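PDB 2CC3: protein virB8 from Agrobacterium tumefaciens, which is thought to help direct T-DNA transfer to plant cells as a homodimeric inner-membrane protein of the type IV secretion system, represented here by its periplasmic domain. Local coordinates for residues E74-N79 against Q87-R92; R70-H75 against T93-G98; A108-E113 against L130-Y135. All coordinates share one frame; numbering follows the deposited sequence.

Contact 1: residues E74-N79 against Q87-R92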
# COMPACT_ATOMS: atom_id res chain seq x y z
N GLU A 74 0.78 9.65 -9.71
CA GLU A 74 2.20 9.46 -9.95
C GLU A 74 2.95 10.45 -9.12
O GLU A 74 2.70 11.63 -9.27
CB GLU A 74 2.52 9.82 -11.39
CG GLU A 74 2.45 8.75 -12.44
CD GLU A 74 2.32 9.36 -13.85
OE1 GLU A 74 2.87 10.47 -14.08
OE2 GLU A 74 1.66 8.74 -14.70
N HIS A 75 3.93 10.02 -8.32
CA HIS A 75 4.76 10.96 -7.58
C HIS A 75 5.52 11.83 -8.58
O HIS A 75 5.92 11.33 -9.65
CB HIS A 75 5.75 10.21 -6.71
CG HIS A 75 6.52 11.07 -5.75
ND1 HIS A 75 7.88 11.29 -5.88
CD2 HIS A 75 6.15 11.69 -4.60
CE1 HIS A 75 8.30 12.04 -4.87
NE2 HIS A 75 7.26 12.28 -4.08
N ILE A 76 5.74 13.11 -8.23
CA ILE A 76 6.72 13.92 -8.97
C ILE A 76 7.84 14.41 -8.07
O ILE A 76 9.01 14.14 -8.36
CB ILE A 76 6.08 15.07 -9.73
CG1 ILE A 76 5.20 14.53 -10.86
CG2 ILE A 76 7.18 16.07 -10.21
CD1 ILE A 76 4.23 15.55 -11.40
N ALA A 77 7.52 15.09 -6.96
CA ALA A 77 8.60 15.53 -6.02
C ALA A 77 8.12 15.62 -4.57
O ALA A 77 6.95 15.83 -4.33
CB ALA A 77 9.20 16.90 -6.50
N SER A 78 9.03 15.43 -3.60
CA SER A 78 8.72 15.75 -2.20
C SER A 78 9.70 16.77 -1.68
O SER A 78 10.91 16.56 -1.80
CB SER A 78 8.75 14.51 -1.30
OG SER A 78 7.73 13.64 -1.66
N ASN A 79 9.19 17.85 -1.10
CA ASN A 79 10.05 18.94 -0.64
C ASN A 79 9.68 19.28 0.79
O ASN A 79 8.50 19.54 1.08
CB ASN A 79 9.94 20.18 -1.58
CG ASN A 79 9.93 19.79 -3.09
OD1 ASN A 79 10.93 19.31 -3.63
ND2 ASN A 79 8.78 20.00 -3.75
N GLN A 87 5.71 19.45 1.04
CA GLN A 87 4.88 19.60 -0.14
C GLN A 87 5.21 18.48 -1.10
O GLN A 87 6.38 18.13 -1.29
CB GLN A 87 5.06 20.98 -0.80
CG GLN A 87 4.36 22.07 -0.03
CD GLN A 87 4.42 23.42 -0.70
OE1 GLN A 87 5.46 24.07 -0.74
NE2 GLN A 87 3.28 23.86 -1.21
N ILE A 88 4.17 17.92 -1.70
CA ILE A 88 4.28 16.79 -2.62
C ILE A 88 3.59 17.08 -3.93
O ILE A 88 2.36 17.22 -3.97
CB ILE A 88 3.66 15.51 -2.00
CG1 ILE A 88 4.38 15.13 -0.72
CG2 ILE A 88 3.70 14.36 -3.02
CD1 ILE A 88 3.77 13.99 0.01
N ARG A 89 4.39 17.14 -5.00
CA ARG A 89 3.87 17.35 -6.34
C ARG A 89 3.57 15.98 -6.95
O ARG A 89 4.39 15.08 -6.84
CB ARG A 89 4.91 18.08 -7.20
CG ARG A 89 4.33 18.77 -8.42
CD ARG A 89 4.29 20.29 -8.28
NE ARG A 89 3.30 20.91 -9.17
CZ ARG A 89 3.44 21.07 -10.48
NH1 ARG A 89 4.52 20.66 -11.13
NH2 ARG A 89 2.48 21.64 -11.17
N TYR A 90 2.40 15.83 -7.58
CA TYR A 90 2.01 14.56 -8.17
C TYR A 90 1.15 14.82 -9.35
O TYR A 90 0.50 15.84 -9.42
CB TYR A 90 1.28 13.64 -7.14
CG TYR A 90 0.00 14.20 -6.56
CD1 TYR A 90 -1.23 13.86 -7.09
CD2 TYR A 90 0.04 15.08 -5.48
CE1 TYR A 90 -2.39 14.40 -6.57
CE2 TYR A 90 -1.10 15.61 -4.96
CZ TYR A 90 -2.32 15.28 -5.51
OH TYR A 90 -3.47 15.82 -4.97
N LYS A 91 1.16 13.88 -10.29
CA LYS A 91 0.29 13.87 -11.44
C LYS A 91 -0.88 12.96 -11.17
O LYS A 91 -0.70 11.84 -10.66
CB LYS A 91 1.07 13.33 -12.65
CG LYS A 91 0.24 13.20 -13.93
CD LYS A 91 1.19 12.98 -15.11
CE LYS A 91 0.47 12.46 -16.37
NZ LYS A 91 0.76 11.01 -16.67
N ARG A 92 -2.07 13.44 -11.55
CA ARG A 92 -3.30 12.71 -11.31
C ARG A 92 -4.02 12.41 -12.62
O ARG A 92 -4.29 13.31 -13.40
CB ARG A 92 -4.20 13.52 -10.38
CG ARG A 92 -5.11 12.70 -9.48
CD ARG A 92 -6.53 12.88 -9.91
NE ARG A 92 -7.39 13.30 -8.81
CZ ARG A 92 -8.38 14.19 -8.92
NH1 ARG A 92 -8.63 14.80 -10.08
NH2 ARG A 92 -9.11 14.48 -7.85
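The imidazole of H75 meets I88 across the strand pair, CD2 of H75 lying 4.0 Å from CG2 of I88, and the two side chains cross at about a right angle. Over one face of the ring, displaced toward its rim, sits the backbone N of A77; CB of S78 lies at the edge, in plane. Ring rotation is fixed by the bond from NE2 of H75 to OG of S78, 2.8 Å long, nearly straight at 167° and lying in the ring plane. CG of H75 stands anti to the backbone N (chi1 -171°), which brings the ring alongside these following residues of its own strand. W16 meets the same ring edge-to-face, and L124 of the second subunit packs on H75. The other aromatic ring, Y90, leads away from the facing strand to meet W106 with nearly parallel planes, its OH hydrogen-bonded to T137.

E74 and K91 run side by side and point the same way. NZ of K91 approaches OE2 of E74 at 3.1 Å on the syn side, somewhat out of the carboxylate plane; the further bond from NZ of K91 to OE1 of E74 is weak. R89 sends its guanidinium elsewhere, to a salt bridge with D140.

Midway along the pair, the carbonyl O of R89 accepts two bonds from the same face of its plane, from N of I76 at 2.8 Å and from N of A77 at 3.1 Å. The extra residue turns the I76 side chain toward the partner strand, where its CD1 rests 3.7 Å from N of K91. I76 and A77 both stand opposite R89, a classic beta bulge, here within the antiparallel hairpin of strands 69-82 and 85-96 in the NTF2-like VirB8 domain.

Contact 2: residues R70-H75 against T93-G98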
# COMPACT_ATOMS: atom_id res chain seq x y z
N ARG A 70 -11.53 5.42 -12.51
CA ARG A 70 -10.46 5.36 -11.53
C ARG A 70 -9.64 6.63 -11.62
O ARG A 70 -9.60 7.27 -12.67
CB ARG A 70 -9.52 4.18 -11.83
CG ARG A 70 -9.94 2.85 -11.26
CD ARG A 70 -9.49 1.70 -12.16
NE ARG A 70 -8.06 1.38 -12.03
CZ ARG A 70 -7.55 0.16 -12.22
NH1 ARG A 70 -8.35 -0.85 -12.54
NH2 ARG A 70 -6.24 -0.05 -12.09
N LEU A 71 -8.97 6.96 -10.51
CA LEU A 71 -7.99 8.02 -10.43
C LEU A 71 -6.67 7.39 -10.02
O LEU A 71 -6.61 6.67 -9.04
CB LEU A 71 -8.42 9.10 -9.41
CG LEU A 71 -9.63 10.00 -9.68
CD1 LEU A 71 -10.19 10.65 -8.41
CD2 LEU A 71 -9.37 11.07 -10.73
N GLU A 72 -5.63 7.65 -10.82
CA GLU A 72 -4.26 7.23 -10.52
C GLU A 72 -3.31 8.40 -10.23
O GLU A 72 -3.45 9.49 -10.80
CB GLU A 72 -3.71 6.34 -11.64
CG GLU A 72 -4.26 4.92 -11.56
CD GLU A 72 -3.97 4.10 -12.80
OE1 GLU A 72 -2.92 4.35 -13.46
OE2 GLU A 72 -4.80 3.21 -13.11
N VAL A 73 -2.31 8.15 -9.38
CA VAL A 73 -1.44 9.18 -8.86
C VAL A 73 0.01 8.77 -9.07
O VAL A 73 0.42 7.66 -8.71
CB VAL A 73 -1.81 9.53 -7.38
CG1 VAL A 73 -0.70 10.26 -6.66
CG2 VAL A 73 -3.07 10.39 -7.34
N GLU A 74 0.78 9.65 -9.71
CA GLU A 74 2.20 9.46 -9.95
C GLU A 74 2.95 10.45 -9.12
O GLU A 74 2.70 11.63 -9.27
CB GLU A 74 2.52 9.82 -11.39
CG GLU A 74 2.45 8.75 -12.44
CD GLU A 74 2.32 9.36 -13.85
OE1 GLU A 74 2.87 10.47 -14.08
OE2 GLU A 74 1.66 8.74 -14.70
N HIS A 75 3.93 10.02 -8.32
CA HIS A 75 4.76 10.96 -7.58
C HIS A 75 5.52 11.83 -8.58
O HIS A 75 5.92 11.33 -9.65
CB HIS A 75 5.75 10.21 -6.71
CG HIS A 75 6.52 11.07 -5.75
ND1 HIS A 75 7.88 11.29 -5.88
CD2 HIS A 75 6.15 11.69 -4.60
CE1 HIS A 75 8.30 12.04 -4.87
NE2 HIS A 75 7.26 12.28 -4.08
N THR A 93 -4.32 11.14 -12.86
CA THR A 93 -4.87 10.69 -14.11
C THR A 93 -6.26 10.13 -13.87
O THR A 93 -6.44 9.24 -13.03
CB THR A 93 -3.98 9.59 -14.73
OG1 THR A 93 -2.62 10.02 -14.72
CG2 THR A 93 -4.41 9.28 -16.12
N LEU A 94 -7.23 10.69 -14.59
CA LEU A 94 -8.60 10.20 -14.62
C LEU A 94 -8.77 9.22 -15.79
O LEU A 94 -8.53 9.59 -16.96
CB LEU A 94 -9.58 11.38 -14.75
CG LEU A 94 -11.03 11.05 -15.06
CD1 LEU A 94 -11.70 10.38 -13.89
CD2 LEU A 94 -11.79 12.32 -15.47
N ILE A 95 -9.16 7.99 -15.46
CA ILE A 95 -9.37 6.94 -16.46
C ILE A 95 -10.84 6.50 -16.43
O ILE A 95 -11.28 5.84 -15.51
CB ILE A 95 -8.40 5.72 -16.24
CG1 ILE A 95 -6.94 6.20 -16.30
CG2 ILE A 95 -8.65 4.61 -17.28
CD1 ILE A 95 -5.90 5.10 -16.16
N VAL A 96 -11.58 6.92 -17.45
CA VAL A 96 -12.99 6.55 -17.61
C VAL A 96 -13.20 5.73 -18.89
O VAL A 96 -12.31 5.70 -19.76
CB VAL A 96 -13.92 7.81 -17.60
CG1 VAL A 96 -14.08 8.35 -16.19
CG2 VAL A 96 -13.40 8.89 -18.52
N ASP A 97 -14.36 5.07 -19.00
CA ASP A 97 -14.76 4.31 -20.19
C ASP A 97 -14.91 5.21 -21.41
O ASP A 97 -15.53 6.26 -21.31
CB ASP A 97 -16.14 3.67 -19.97
CG ASP A 97 -16.15 2.58 -18.92
OD1 ASP A 97 -15.16 1.82 -18.78
OD2 ASP A 97 -17.20 2.45 -18.26
N GLY A 98 -14.38 4.78 -22.55
CA GLY A 98 -14.62 5.46 -23.83
C GLY A 98 -13.90 6.78 -24.04
O GLY A 98 -14.06 7.43 -25.08
O HOH W 1 -1.08 9.66 -12.74
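Backbone hydrogen bonds join R70 to I95 and E72 to T93, each pair by two reciprocal bonds. The bond from N of I95 to O of R70, 2.9 Å, is almost straight (N-H...O 177°), whereas the return bond from N of R70 to O of I95 is 3.0 Å long and more bent, at 149°. The E72-T93 ring is even: both bonds, N of E72 to O of T93 and N of T93 to O of E72, measure 2.8 Å. Between them L71 faces L94 as a non-hydrogen-bonded pair, CA of L71 making a CA-H...O contact of 3.3 Å to O of T93. This regular register is that of the open end of a long antiparallel beta hairpin, strands 69-82 and 85-96.

Apolar packing divides between the two faces of the sheet. On one, CD2 of L71 lies 4.0 Å from CD1 of L94 and equally close to its CB, the two branches meeting at a slant; L65 touches both leucines. On the other, the I95 chain, with CG1 beside its backbone N (chi1 -58°), sends CD1 to within 3.8 Å of OE2 of E72, so a methyl rests against a carboxylate.

Charged groups gather on this second face. NH2 of R70 and OE2 of E72 form a long salt bridge of 3.7 Å along one strand, while NH1 of R70 makes a salt bridge to D28 of the second subunit, reaching across the dimer. A water donates a weak bond to O of E72; its approach to OG1 of T93 is so short that this link is doubtful.

Contact 3: residues A108-E113 against L130-Y135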
# COMPACT_ATOMS: atom_id res chain seq x y z
N ALA A 108 0.29 18.68 -3.01
CA ALA A 108 -0.29 18.53 -1.67
C ALA A 108 0.61 19.22 -0.66
O ALA A 108 1.85 19.11 -0.75
CB ALA A 108 -0.53 17.01 -1.30
N THR A 109 0.01 19.96 0.27
CA THR A 109 0.74 20.50 1.42
C THR A 109 0.38 19.69 2.66
O THR A 109 -0.79 19.64 3.05
CB THR A 109 0.53 22.05 1.60
OG1 THR A 109 0.86 22.71 0.37
CG2 THR A 109 1.45 22.59 2.69
N VAL A 110 1.38 19.05 3.28
CA VAL A 110 1.12 18.07 4.35
C VAL A 110 1.91 18.39 5.61
O VAL A 110 3.14 18.34 5.60
CB VAL A 110 1.41 16.60 3.92
CG1 VAL A 110 1.02 15.60 5.03
CG2 VAL A 110 0.67 16.24 2.61
N ARG A 111 1.20 18.76 6.67
CA ARG A 111 1.78 18.91 8.00
C ARG A 111 1.51 17.62 8.79
O ARG A 111 0.41 17.05 8.75
CB ARG A 111 1.18 20.14 8.75
CG ARG A 111 1.93 20.53 10.02
CD ARG A 111 1.21 21.57 10.90
NE ARG A 111 1.23 22.88 10.28
CZ ARG A 111 2.27 23.72 10.33
NH1 ARG A 111 3.38 23.40 10.99
NH2 ARG A 111 2.19 24.89 9.71
N TYR A 112 2.52 17.17 9.52
CA TYR A 112 2.40 15.90 10.22
C TYR A 112 3.08 16.06 11.57
O TYR A 112 3.95 16.91 11.71
CB TYR A 112 3.06 14.76 9.39
CG TYR A 112 4.57 14.92 9.20
CD1 TYR A 112 5.46 14.31 10.08
CD2 TYR A 112 5.10 15.69 8.15
CE1 TYR A 112 6.81 14.47 9.94
CE2 TYR A 112 6.49 15.82 7.98
CZ TYR A 112 7.32 15.21 8.89
OH TYR A 112 8.70 15.33 8.80
N GLU A 113 2.68 15.23 12.53
CA GLU A 113 3.39 15.06 13.79
C GLU A 113 3.81 13.58 13.93
O GLU A 113 3.34 12.71 13.22
CB GLU A 113 2.48 15.45 14.97
CG GLU A 113 1.39 14.39 15.30
CD GLU A 113 0.18 14.94 16.08
OE1 GLU A 113 -0.69 14.12 16.45
OE2 GLU A 113 0.08 16.16 16.33
N LEU A 130 3.40 8.39 12.19
CA LEU A 130 3.03 9.63 11.53
C LEU A 130 1.52 9.85 11.55
O LEU A 130 0.75 8.96 11.19
CB LEU A 130 3.52 9.63 10.08
CG LEU A 130 5.03 9.70 9.79
CD1 LEU A 130 5.26 10.23 8.38
CD2 LEU A 130 5.77 10.58 10.84
N VAL A 131 1.11 11.03 11.95
CA VAL A 131 -0.29 11.43 11.84
C VAL A 131 -0.31 12.73 11.09
O VAL A 131 0.51 13.60 11.37
CB VAL A 131 -0.92 11.63 13.23
CG1 VAL A 131 -2.45 11.81 13.14
CG2 VAL A 131 -0.54 10.48 14.11
N VAL A 132 -1.22 12.86 10.13
CA VAL A 132 -1.42 14.12 9.40
C VAL A 132 -2.39 15.07 10.10
O VAL A 132 -3.59 14.79 10.21
CB VAL A 132 -1.88 13.89 7.95
CG1 VAL A 132 -2.00 15.25 7.18
CG2 VAL A 132 -0.91 12.91 7.25
N THR A 133 -1.86 16.21 10.51
CA THR A 133 -2.56 17.25 11.30
C THR A 133 -3.13 18.43 10.49
O THR A 133 -4.08 19.12 10.94
CB THR A 133 -1.60 17.84 12.36
OG1 THR A 133 -0.39 18.29 11.74
CG2 THR A 133 -1.28 16.78 13.37
N SER A 134 -2.55 18.66 9.31
CA SER A 134 -3.14 19.51 8.28
C SER A 134 -2.85 19.00 6.85
O SER A 134 -1.78 18.45 6.56
CB SER A 134 -2.69 20.96 8.45
OG SER A 134 -3.25 21.75 7.42
N TYR A 135 -3.84 19.17 5.97
CA TYR A 135 -3.78 18.68 4.61
C TYR A 135 -4.64 19.49 3.66
O TYR A 135 -5.85 19.54 3.80
CB TYR A 135 -4.31 17.27 4.51
CG TYR A 135 -4.13 16.66 3.13
CD1 TYR A 135 -2.92 16.04 2.79
CD2 TYR A 135 -5.16 16.69 2.17
CE1 TYR A 135 -2.75 15.44 1.54
CE2 TYR A 135 -4.99 16.12 0.94
CZ TYR A 135 -3.78 15.47 0.63
OH TYR A 135 -3.56 14.88 -0.61
O HOH W 2 -1.19 21.42 5.36
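Y135 and V110 slant across each other on the face of the sheet that carries Y112 and V132, with CG2 of V110 3.6 Å from CD1 of the tyrosine ring. With chi1 of Y135 at -174°, CG lies opposite the backbone N, and the ring reaches along the neighbouring strand to A108, whose CB lies 3.9 Å from CE1 of Y135. The ring's OH is hydrogen-bonded to E23. The other branch of V110 turns to V132, meeting it at about a right angle with 3.7 Å between CG1 of V110 and CG1 of V132. Further along this face, the CD1 corner of Y112 comes obliquely against L130, 3.8 Å from its CD2.

The opposite face, that of R111, S134, E113 and V131, is more polar. E113 and V131 lie side by side and point the same way. A water bridges O of T109 and OG of S134, accepting from the serine, whose OG is also hydrogen-bonded to Q136.

The pairing shifts by one residue at T133, whose CB points toward the partner strand. Its OG1 comes against the aliphatic part of R111, and its CG2 stands 3.3 Å from OE2 of E113, the two side chains crossing nearly perpendicularly. The carbonyl O of R111 accepts from N of T133 at 3.0 Å and, weakly, from N of S134 at 3.4 Å, with a further weak bond from OG1 of T133. T133 is thus the extra residue of a classic beta bulge, and the chain turns a corner there. V11 and L15 of helix 6-23 and V45 of helix 43-53 cover the V110, Y112, V132 and Y135 face, an arrangement consistent with the NTF2-like fold, in which a strongly bent antiparallel sheet wraps around helices.

In the fold
Contacts 1 and 2 are successive parts of one hairpin, with centres about 15 Å apart and E74 and H75 in common; they touch where CD of R92 lies 3.5 Å from CD2 of L71. Contact 3 lies two strand pairings further across the same sheet. Its centre is also about 15 Å from that of contact 1; probable hydrogen bonds of A108 N to I88 O (2.7 Å) and Q87 NE2 to T109 OG1 (3.1 Å) are among the links. Contacts 2 and 3 lie on opposite sides of the chain's centre, about 24 Å apart between centres and 8 Å between nearest atoms. The second subunit reaches contacts 1 and 2 but leaves contact 3 untouched.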